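Local structure of carbohydrate kinase, FGGY (Rhodospirillum rubrum, 3IFR) at residues R179-A182 / G186-D189; G162-I167 / G242-I247. The protein probably phosphorylates D-xylulose, as a carbohydrate kinase of the FGGY family. One frame throughout, in Å; residues are numbered along the deposited sequence.

Contact 1. Residues R179-A182 / G186-D189; sequences RNWA and GFID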
# COMPACT_ATOMS: atom_id res chain seq x y z
N ARG A 179 13.81 6.51 2.46
CA ARG A 179 13.10 7.69 2.93
C ARG A 179 11.69 7.30 3.39
O ARG A 179 11.19 7.79 4.38
CB ARG A 179 12.92 8.72 1.78
CG ARG A 179 14.17 9.53 1.34
CD ARG A 179 13.80 10.72 0.36
NE ARG A 179 13.07 10.25 -0.84
CZ ARG A 179 12.68 11.03 -1.87
NH1 ARG A 179 12.03 10.49 -2.89
NH2 ARG A 179 12.95 12.32 -1.90
N ASN A 180 11.03 6.46 2.61
CA ASN A 180 9.63 6.21 2.88
C ASN A 180 9.42 5.33 4.13
O ASN A 180 8.45 5.49 4.86
CB ASN A 180 8.96 5.61 1.65
CG ASN A 180 8.35 6.68 0.72
OD1 ASN A 180 7.75 7.68 1.18
ND2 ASN A 180 8.46 6.45 -0.59
N TRP A 181 10.33 4.38 4.34
CA TRP A 181 10.32 3.63 5.58
C TRP A 181 10.45 4.63 6.76
O TRP A 181 9.67 4.58 7.73
CB TRP A 181 11.42 2.56 5.59
CG TRP A 181 11.41 1.77 6.82
CD1 TRP A 181 10.68 0.64 7.07
CD2 TRP A 181 12.15 2.04 8.02
NE1 TRP A 181 10.92 0.20 8.35
CE2 TRP A 181 11.82 1.04 8.95
CE3 TRP A 181 13.07 3.04 8.39
CZ2 TRP A 181 12.37 1.02 10.25
CZ3 TRP A 181 13.61 3.01 9.65
CH2 TRP A 181 13.25 2.02 10.58
N ALA A 182 11.41 5.55 6.66
CA ALA A 182 11.65 6.51 7.73
C ALA A 182 10.49 7.51 7.94
O ALA A 182 10.17 7.90 9.06
CB ALA A 182 12.99 7.24 7.49
N GLY A 186 8.07 7.61 11.19
CA GLY A 186 8.00 8.68 12.18
C GLY A 186 9.33 9.37 12.36
O GLY A 186 9.48 10.19 13.25
N PHE A 187 10.30 9.09 11.51
CA PHE A 187 11.60 9.68 11.72
C PHE A 187 11.94 10.90 10.88
O PHE A 187 12.92 11.62 11.18
CB PHE A 187 12.69 8.63 11.54
CG PHE A 187 12.55 7.45 12.45
CD1 PHE A 187 12.19 7.62 13.78
CD2 PHE A 187 12.80 6.16 11.98
CE1 PHE A 187 12.04 6.52 14.62
CE2 PHE A 187 12.69 5.04 12.85
CZ PHE A 187 12.31 5.24 14.16
N ILE A 188 11.17 11.16 9.84
CA ILE A 188 11.50 12.25 8.93
C ILE A 188 10.58 13.47 9.03
O ILE A 188 9.37 13.33 9.14
CB ILE A 188 11.53 11.79 7.47
CG1 ILE A 188 12.76 10.91 7.25
CG2 ILE A 188 11.54 13.00 6.53
CD1 ILE A 188 12.74 10.20 5.95
N ASP A 189 11.20 14.65 9.01
CA ASP A 189 10.51 15.92 8.88
C ASP A 189 10.39 16.26 7.40
O ASP A 189 11.41 16.41 6.73
CB ASP A 189 11.34 17.02 9.56
CG ASP A 189 10.59 18.33 9.68
OD1 ASP A 189 10.42 18.79 10.82
OD2 ASP A 189 10.13 18.89 8.66

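Contact 2. Residues G162-I167 / G242-I247; sequences GSYDYI and GAADHI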
# COMPACT_ATOMS: atom_id res chain seq x y z
N GLY A 162 13.61 -1.63 7.87
CA GLY A 162 12.41 -2.27 7.41
C GLY A 162 12.80 -3.51 6.65
O GLY A 162 13.97 -3.87 6.62
N SER A 163 11.82 -4.16 6.00
CA SER A 163 12.07 -5.46 5.42
C SER A 163 12.97 -5.36 4.22
O SER A 163 14.01 -5.96 4.19
CB SER A 163 10.77 -6.11 5.00
OG SER A 163 10.09 -5.22 4.13
N TYR A 164 12.56 -4.58 3.23
CA TYR A 164 13.37 -4.45 2.02
C TYR A 164 14.70 -3.71 2.33
O TYR A 164 15.73 -3.97 1.67
CB TYR A 164 12.54 -3.89 0.79
CG TYR A 164 11.88 -2.52 1.01
CD1 TYR A 164 12.62 -1.32 0.88
CD2 TYR A 164 10.54 -2.42 1.38
CE1 TYR A 164 12.02 -0.06 1.11
CE2 TYR A 164 9.93 -1.20 1.60
CZ TYR A 164 10.67 -0.02 1.47
OH TYR A 164 10.04 1.19 1.71
N ASP A 165 14.71 -2.83 3.34
CA ASP A 165 16.02 -2.24 3.72
C ASP A 165 17.00 -3.35 4.16
O ASP A 165 18.21 -3.34 3.85
CB ASP A 165 15.88 -1.27 4.88
CG ASP A 165 14.89 -0.14 4.62
OD1 ASP A 165 14.94 0.47 3.53
OD2 ASP A 165 14.09 0.17 5.55
N TYR A 166 16.48 -4.33 4.89
CA TYR A 166 17.35 -5.37 5.36
C TYR A 166 17.93 -6.20 4.20
O TYR A 166 19.13 -6.46 4.15
CB TYR A 166 16.61 -6.23 6.39
CG TYR A 166 17.38 -7.43 6.82
CD1 TYR A 166 18.58 -7.28 7.50
CD2 TYR A 166 16.94 -8.71 6.52
CE1 TYR A 166 19.30 -8.39 7.90
CE2 TYR A 166 17.64 -9.83 6.90
CZ TYR A 166 18.82 -9.67 7.61
OH TYR A 166 19.56 -10.75 8.03
N ILE A 167 17.09 -6.58 3.25
CA ILE A 167 17.52 -7.33 2.10
C ILE A 167 18.57 -6.54 1.34
O ILE A 167 19.65 -7.07 1.06
CB ILE A 167 16.30 -7.65 1.21
CG1 ILE A 167 15.27 -8.44 2.03
CG2 ILE A 167 16.71 -8.43 -0.05
CD1 ILE A 167 15.78 -9.84 2.47
N GLY A 242 15.63 1.02 -2.09
CA GLY A 242 14.42 0.25 -1.88
C GLY A 242 13.16 1.09 -2.06
O GLY A 242 13.16 2.31 -1.82
N ALA A 243 12.10 0.42 -2.45
CA ALA A 243 10.89 1.04 -2.88
C ALA A 243 9.76 0.61 -2.01
O ALA A 243 9.62 -0.51 -1.73
CB ALA A 243 10.63 0.66 -4.27
N ALA A 244 8.95 1.54 -1.56
CA ALA A 244 7.77 1.19 -0.82
C ALA A 244 6.71 0.42 -1.66
O ALA A 244 6.32 0.89 -2.64
CB ALA A 244 7.18 2.40 -0.21
N ASP A 245 6.29 -0.75 -1.24
CA ASP A 245 5.43 -1.57 -2.07
C ASP A 245 4.17 -0.98 -2.66
O ASP A 245 3.94 -1.14 -3.80
CB ASP A 245 5.18 -2.97 -1.50
CG ASP A 245 4.31 -2.99 -0.28
OD1 ASP A 245 3.98 -1.98 0.30
OD2 ASP A 245 3.96 -4.05 0.10
N HIS A 246 3.34 -0.29 -1.88
CA HIS A 246 2.14 0.26 -2.43
C HIS A 246 2.38 1.39 -3.43
O HIS A 246 1.67 1.51 -4.36
CB HIS A 246 1.10 0.59 -1.34
CG HIS A 246 1.50 1.69 -0.43
ND1 HIS A 246 2.58 1.61 0.40
CD2 HIS A 246 0.96 2.91 -0.22
CE1 HIS A 246 2.69 2.72 1.08
NE2 HIS A 246 1.72 3.52 0.73
N ILE A 247 3.42 2.18 -3.24
CA ILE A 247 3.84 3.20 -4.17
C ILE A 247 4.37 2.60 -5.49
O ILE A 247 4.06 3.12 -6.56
CB ILE A 247 4.91 4.16 -3.55
CG1 ILE A 247 4.54 4.52 -2.11
CG2 ILE A 247 5.02 5.43 -4.43
CD1 ILE A 247 3.18 5.20 -2.04

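Contact 1. Residues R179-A182 / G186-D189
The carbonyl O of Ala182 receives Phe187 N at 2.7 Å, with the C=O group pointing almost straight at the donor (161°), and Gly186 N adds a weaker bond to the same oxygen. The first is the 6→1 bond of a Schellman motif, a standard way of ending an alpha-helix, and the second a weak last helical bond; Gly186 plays its usual part with a positive phi, where a CB would jam against the preceding carbonyl O. The chain so reversed brings two apolar side chains back onto the helix. Ile188 carries its CG1 branch opposite the carbonyl carbon and extends it further (chi2 169°), which brings CD1 against the helix, touching both Arg179 O, 3.3 Å away, and the methyl of Ala182. CD1 meets Ala182 CB at the same 3.3 Å, a tight fit for two carbons. Phe187 serves the other flank. The edge of its ring, at CE2, reaches Trp181 CH2 at 3.8 Å, the two rings being inclined by 54° in an oblique pairing, while its CB packs near Ala182 O. A serine in place of Phe187 would probably leave the six-membered ring of Trp181 without this neighbour and open a gap toward helix 139-149. That helix covers the aromatic pair, with Val139 touching both side chains and Thr140 and Leu143 packing on Phe187, while Trp181 NE1 bonds to Ala88 O. Beyond the turn, strand 188-189 pairs antiparallel with strand 194-195, and Ile188 and Arg179 both rest on Ala213 of strand 213-214.

Contact 2. Residues G162-I167 / G242-I247
Ala243 O is approached by two groups: Thr83 OG1 gives it a hydrogen bond, and the ring of Tyr164 lies against it, one face turned to the oxygen, which sits 3.3 Å above the ring plane and offset toward the rim. The carbonyl belongs to strand 238-244 of the mixed sheet in the N-terminal domain, which has the actin-like ATPase fold of the FGGY kinases, and the ring comes from the first turn of helix 163-172. Helix and sheet are thus joined here essentially by one aromatic side chain. Its CG lies between the backbone N and the carbonyl carbon (chi1 58°), a setting seldom found within helices but tolerable in a first turn, where no earlier turn stands in the way, and one that sends the ring across to the strand. There it runs alongside the backbone: CD1 comes to 3.7 Å from Gly242 CA, CE1 lies beside the following peptide, and OH reaches 3.4 Å from Ala244 CA. Gly242 suits this closeness, since a CB on it would stand only about 2.5 Å from Tyr164 CD1, a clash. The phenol oxygen has its polar partner elsewhere, in a hydrogen bond with Asp178 OD2, so the buried hydroxyl is satisfied and the far end of the side chain is held in place; the strand backbone against the ring is what limits its turning. Ala244 precedes helix 245-252 as its N-cap and, beside the hydroxyl, places CB 3.7 Å from Tyr164 OH. Helix 163-172 begins with half of a capping box: at the third position after the N-cap Gly162, Asp165 turns its carboxylate back, and OD2 accepts Gly162 N at 3.0 Å through its anti lone pair.

Contacts 1 and 2 lie about 13 Å apart, centre to centre, and share a junction at the start of helix 179-185. Asp178, just before that helix, ties them: its OD1 accepts Asn180 N of contact 1, while its OD2 and its N bond to Tyr164 OH and Asp165 OD1 of contact 2. Packing adds to this, with Trp181 CG 3.4 Å from Asp165 OD2 and Asn180 CB 4.1 Å from Ala244 CB. Both contacts also meet Asp287 and Tyr288, between strands 269-273 and 298-301 of the other six-stranded sheet, through Asn180, Arg179 and His246. That position is consistent with nearness to the interdomain cleft, where kinases of this clan bind their substrates.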